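PDB 4P3G: signal recognition particle subunit SRP68 from Chaetomium thermophilum, which binds and remodels the RNA of the signal recognition particle through this N-terminal domain, and probably helps that particle deliver nascent proteins to the endoplasmic reticulum. Local coordinates for residues Ala142-Ala147 and Ile172-Leu177. Residues are numbered along the deposited sequence; the frame is centred on the assembly and turned at random.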
ATOM      1  N   ALA A 142      24.663 -14.192   2.280  1.00 68.99           N
ATOM      2  CA  ALA A 142      24.383 -15.446   2.939  1.00 67.88           C
ATOM      3  C   ALA A 142      23.079 -15.359   3.687  1.00 71.38           C
ATOM      4  O   ALA A 142      22.223 -16.255   3.610  1.00 79.99           O
ATOM      5  CB  ALA A 142      25.509 -15.802   3.894  1.00 69.18           C
ATOM      6  N   ARG A 143      22.922 -14.263   4.406  1.00 67.57           N
ATOM      7  CA  ARG A 143      21.736 -14.120   5.199  1.00 69.75           C
ATOM      8  C   ARG A 143      20.446 -14.003   4.375  1.00 70.98           C
ATOM      9  O   ARG A 143      19.426 -14.593   4.753  1.00 68.24           O
ATOM     10  CB  ARG A 143      21.813 -12.947   6.107  1.00 66.51           C
ATOM     11  CG  ARG A 143      20.616 -13.023   6.931  1.00 69.10           C
ATOM     12  CD  ARG A 143      20.903 -12.079   7.903  1.00 90.74           C
ATOM     13  NE  ARG A 143      19.975 -11.961   9.001  1.00112.11           N
ATOM     14  CZ  ARG A 143      20.251 -11.021   9.897  1.00124.87           C
ATOM     15  NH1 ARG A 143      21.342 -10.272   9.694  1.00128.77           N
ATOM     16  NH2 ARG A 143      19.496 -10.795  10.940  1.00128.37           N
ATOM     17  N   ALA A 144      20.497 -13.280   3.252  1.00 67.83           N
ATOM     18  CA  ALA A 144      19.358 -13.214   2.334  1.00 63.40           C
ATOM     19  C   ALA A 144      18.994 -14.643   1.886  1.00 62.29           C
ATOM     20  O   ALA A 144      17.833 -15.069   2.002  1.00 57.81           O
ATOM     21  CB  ALA A 144      19.669 -12.322   1.118  1.00 60.55           C
ATOM     22  N   TYR A 145      20.003 -15.392   1.450  1.00 62.99           N
ATOM     23  CA  TYR A 145      19.792 -16.764   1.005  1.00 65.23           C
ATOM     24  C   TYR A 145      19.146 -17.602   2.108  1.00 66.07           C
ATOM     25  O   TYR A 145      18.249 -18.415   1.845  1.00 71.76           O
ATOM     26  CB  TYR A 145      21.107 -17.405   0.583  1.00 67.87           C
ATOM     27  CG  TYR A 145      20.987 -18.854   0.166  1.00 72.02           C
ATOM     28  CD1 TYR A 145      20.216 -19.234  -0.935  1.00 69.83           C
ATOM     29  CD2 TYR A 145      21.628 -19.848   0.892  1.00 75.79           C
ATOM     30  CE1 TYR A 145      20.110 -20.563  -1.301  1.00 75.00           C
ATOM     31  CE2 TYR A 145      21.527 -21.171   0.537  1.00 78.92           C
ATOM     32  CZ  TYR A 145      20.771 -21.530  -0.557  1.00 80.36           C
ATOM     33  OH  TYR A 145      20.687 -22.861  -0.894  1.00 82.43           O
ATOM     34  N   ALA A 146      19.610 -17.425   3.339  1.00 56.63           N
ATOM     35  CA  ALA A 146      19.017 -18.155   4.441  1.00 54.76           C
ATOM     36  C   ALA A 146      17.563 -17.710   4.636  1.00 65.89           C
ATOM     37  O   ALA A 146      16.703 -18.493   5.051  1.00 71.13           O
ATOM     38  CB  ALA A 146      19.827 -17.974   5.692  1.00 48.46           C
ATOM     39  N   ALA A 147      17.292 -16.430   4.381  1.00 68.40           N
ATOM     40  CA  ALA A 147      15.948 -15.912   4.587  1.00 60.10           C
ATOM     41  C   ALA A 147      15.061 -16.443   3.503  1.00 62.55           C
ATOM     42  O   ALA A 147      13.899 -16.743   3.740  1.00 67.97           O
ATOM     43  CB  ALA A 147      15.948 -14.397   4.588  1.00 58.72           C
ATOM     44  N   ILE A 172      14.571  -7.167   1.206  1.00 63.54           N
ATOM     45  CA  ILE A 172      15.189  -5.890   1.527  1.00 64.77           C
ATOM     46  C   ILE A 172      16.674  -5.949   1.194  1.00 65.01           C
ATOM     47  O   ILE A 172      17.183  -5.102   0.469  1.00 64.52           O
ATOM     48  CB  ILE A 172      14.947  -5.530   2.996  1.00 60.61           C
ATOM     49  CG1 ILE A 172      13.467  -5.159   3.187  1.00 60.89           C
ATOM     50  CG2 ILE A 172      15.827  -4.398   3.390  1.00 57.21           C
ATOM     51  CD1 ILE A 172      13.037  -5.076   4.624  1.00 62.33           C
ATOM     52  N   ILE A 173      17.340  -7.000   1.669  1.00 65.37           N
ATOM     53  CA  ILE A 173      18.752  -7.207   1.411  1.00 65.01           C
ATOM     54  C   ILE A 173      19.023  -7.384  -0.077  1.00 68.33           C
ATOM     55  O   ILE A 173      19.927  -6.747  -0.625  1.00 74.46           O
ATOM     56  CB  ILE A 173      19.261  -8.418   2.184  1.00 67.60           C
ATOM     57  CG1 ILE A 173      19.098  -8.164   3.690  1.00 62.57           C
ATOM     58  CG2 ILE A 173      20.722  -8.736   1.829  1.00 66.87           C
ATOM     59  CD1 ILE A 173      19.723  -9.224   4.555  1.00 55.76           C
ATOM     60  N   TYR A 174      18.225  -8.214  -0.748  1.00 63.48           N
ATOM     61  CA  TYR A 174      18.436  -8.443  -2.179  1.00 65.32           C
ATOM     62  C   TYR A 174      18.219  -7.201  -3.025  1.00 69.24           C
ATOM     63  O   TYR A 174      18.951  -6.946  -3.983  1.00 67.98           O
ATOM     64  CB  TYR A 174      17.563  -9.557  -2.687  1.00 68.32           C
ATOM     65  CG  TYR A 174      18.106 -10.935  -2.457  1.00 73.20           C
ATOM     66  CD1 TYR A 174      19.453 -11.238  -2.666  1.00 71.71           C
ATOM     67  CD2 TYR A 174      17.265 -11.933  -2.008  1.00 73.87           C
ATOM     68  CE1 TYR A 174      19.914 -12.510  -2.453  1.00 73.48           C
ATOM     69  CE2 TYR A 174      17.708 -13.178  -1.795  1.00 75.42           C
ATOM     70  CZ  TYR A 174      19.025 -13.481  -2.018  1.00 74.74           C
ATOM     71  OH  TYR A 174      19.402 -14.776  -1.760  1.00 69.85           O
ATOM     72  N   THR A 175      17.235  -6.403  -2.644  1.00 69.44           N
ATOM     73  CA  THR A 175      16.983  -5.183  -3.377  1.00 70.53           C
ATOM     74  C   THR A 175      18.202  -4.298  -3.323  1.00 68.12           C
ATOM     75  O   THR A 175      18.540  -3.622  -4.297  1.00 68.36           O
ATOM     76  CB  THR A 175      15.764  -4.445  -2.837  1.00 76.01           C
ATOM     77  OG1 THR A 175      14.586  -5.205  -3.151  1.00 81.57           O
ATOM     78  CG2 THR A 175      15.663  -3.107  -3.473  1.00 53.93           C
ATOM     79  N   ALA A 176      18.890  -4.337  -2.187  1.00 65.13           N
ATOM     80  CA  ALA A 176      20.109  -3.568  -2.065  1.00 71.50           C
ATOM     81  C   ALA A 176      21.226  -4.163  -2.924  1.00 75.29           C
ATOM     82  O   ALA A 176      21.865  -3.431  -3.694  1.00 76.20           O
ATOM     83  CB  ALA A 176      20.532  -3.480  -0.605  1.00 71.43           C
ATOM     84  N   LEU A 177      21.401  -5.491  -2.837  1.00 72.50           N
ATOM     85  CA  LEU A 177      22.458  -6.207  -3.574  1.00 72.48           C
ATOM     86  C   LEU A 177      22.245  -6.147  -5.076  1.00 78.68           C
ATOM     87  O   LEU A 177      23.198  -6.177  -5.856  1.00 82.66           O
ATOM     88  CB  LEU A 177      22.527  -7.681  -3.154  1.00 65.01           C
ATOM     89  CG  LEU A 177      23.051  -8.004  -1.756  1.00 70.54           C
ATOM     90  CD1 LEU A 177      22.885  -9.465  -1.425  1.00 72.43           C
ATOM     91  CD2 LEU A 177      24.501  -7.612  -1.634  1.00 70.27           C
TER
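Ala144 sets its methyl group on the ring of Tyr174 in a CH-pi contact. Ala144 CB stands 3.5 Å from the centroid of the Tyr174 ring, 16° off the normal, so it lies over the face but is displaced toward the rim, where Ala144 CB meets Tyr174 CZ. The same methyl also packs against Ile173, with Ala144 CB and Ile173 CG2 3.8 Å apart, and so sits in the corner formed by the ring face and the Ile173 branch. With CG anti to the carbonyl carbon (chi1 -83°), the Tyr174 ring extends across the gap past Ala144, and its OH arrives beside the backbone of Tyr145; the approach of OH to Tyr145 N is too poorly angled for a hydrogen bond. Tyr145 turns its own ring away, and its hydroxyl bonds to Glu81. Beyond this shell, Leu189, Leu190 and Ile194 of helix 186-205 and Thr11 of helix 10-21 also pack against Tyr174, while Leu140, earlier on helix 136-156, packs on Ile173. The axes of the two short segments come within 9.4 Å, with Ala144 and Ile173 nearest by CA, and their N-to-C directions differ by 136°. Helices 136-156 and 160-181 thus form an inclined antiparallel hairpin, consistent with the tetratricopeptide-repeat-like architecture of the SRP68 RNA-binding domain.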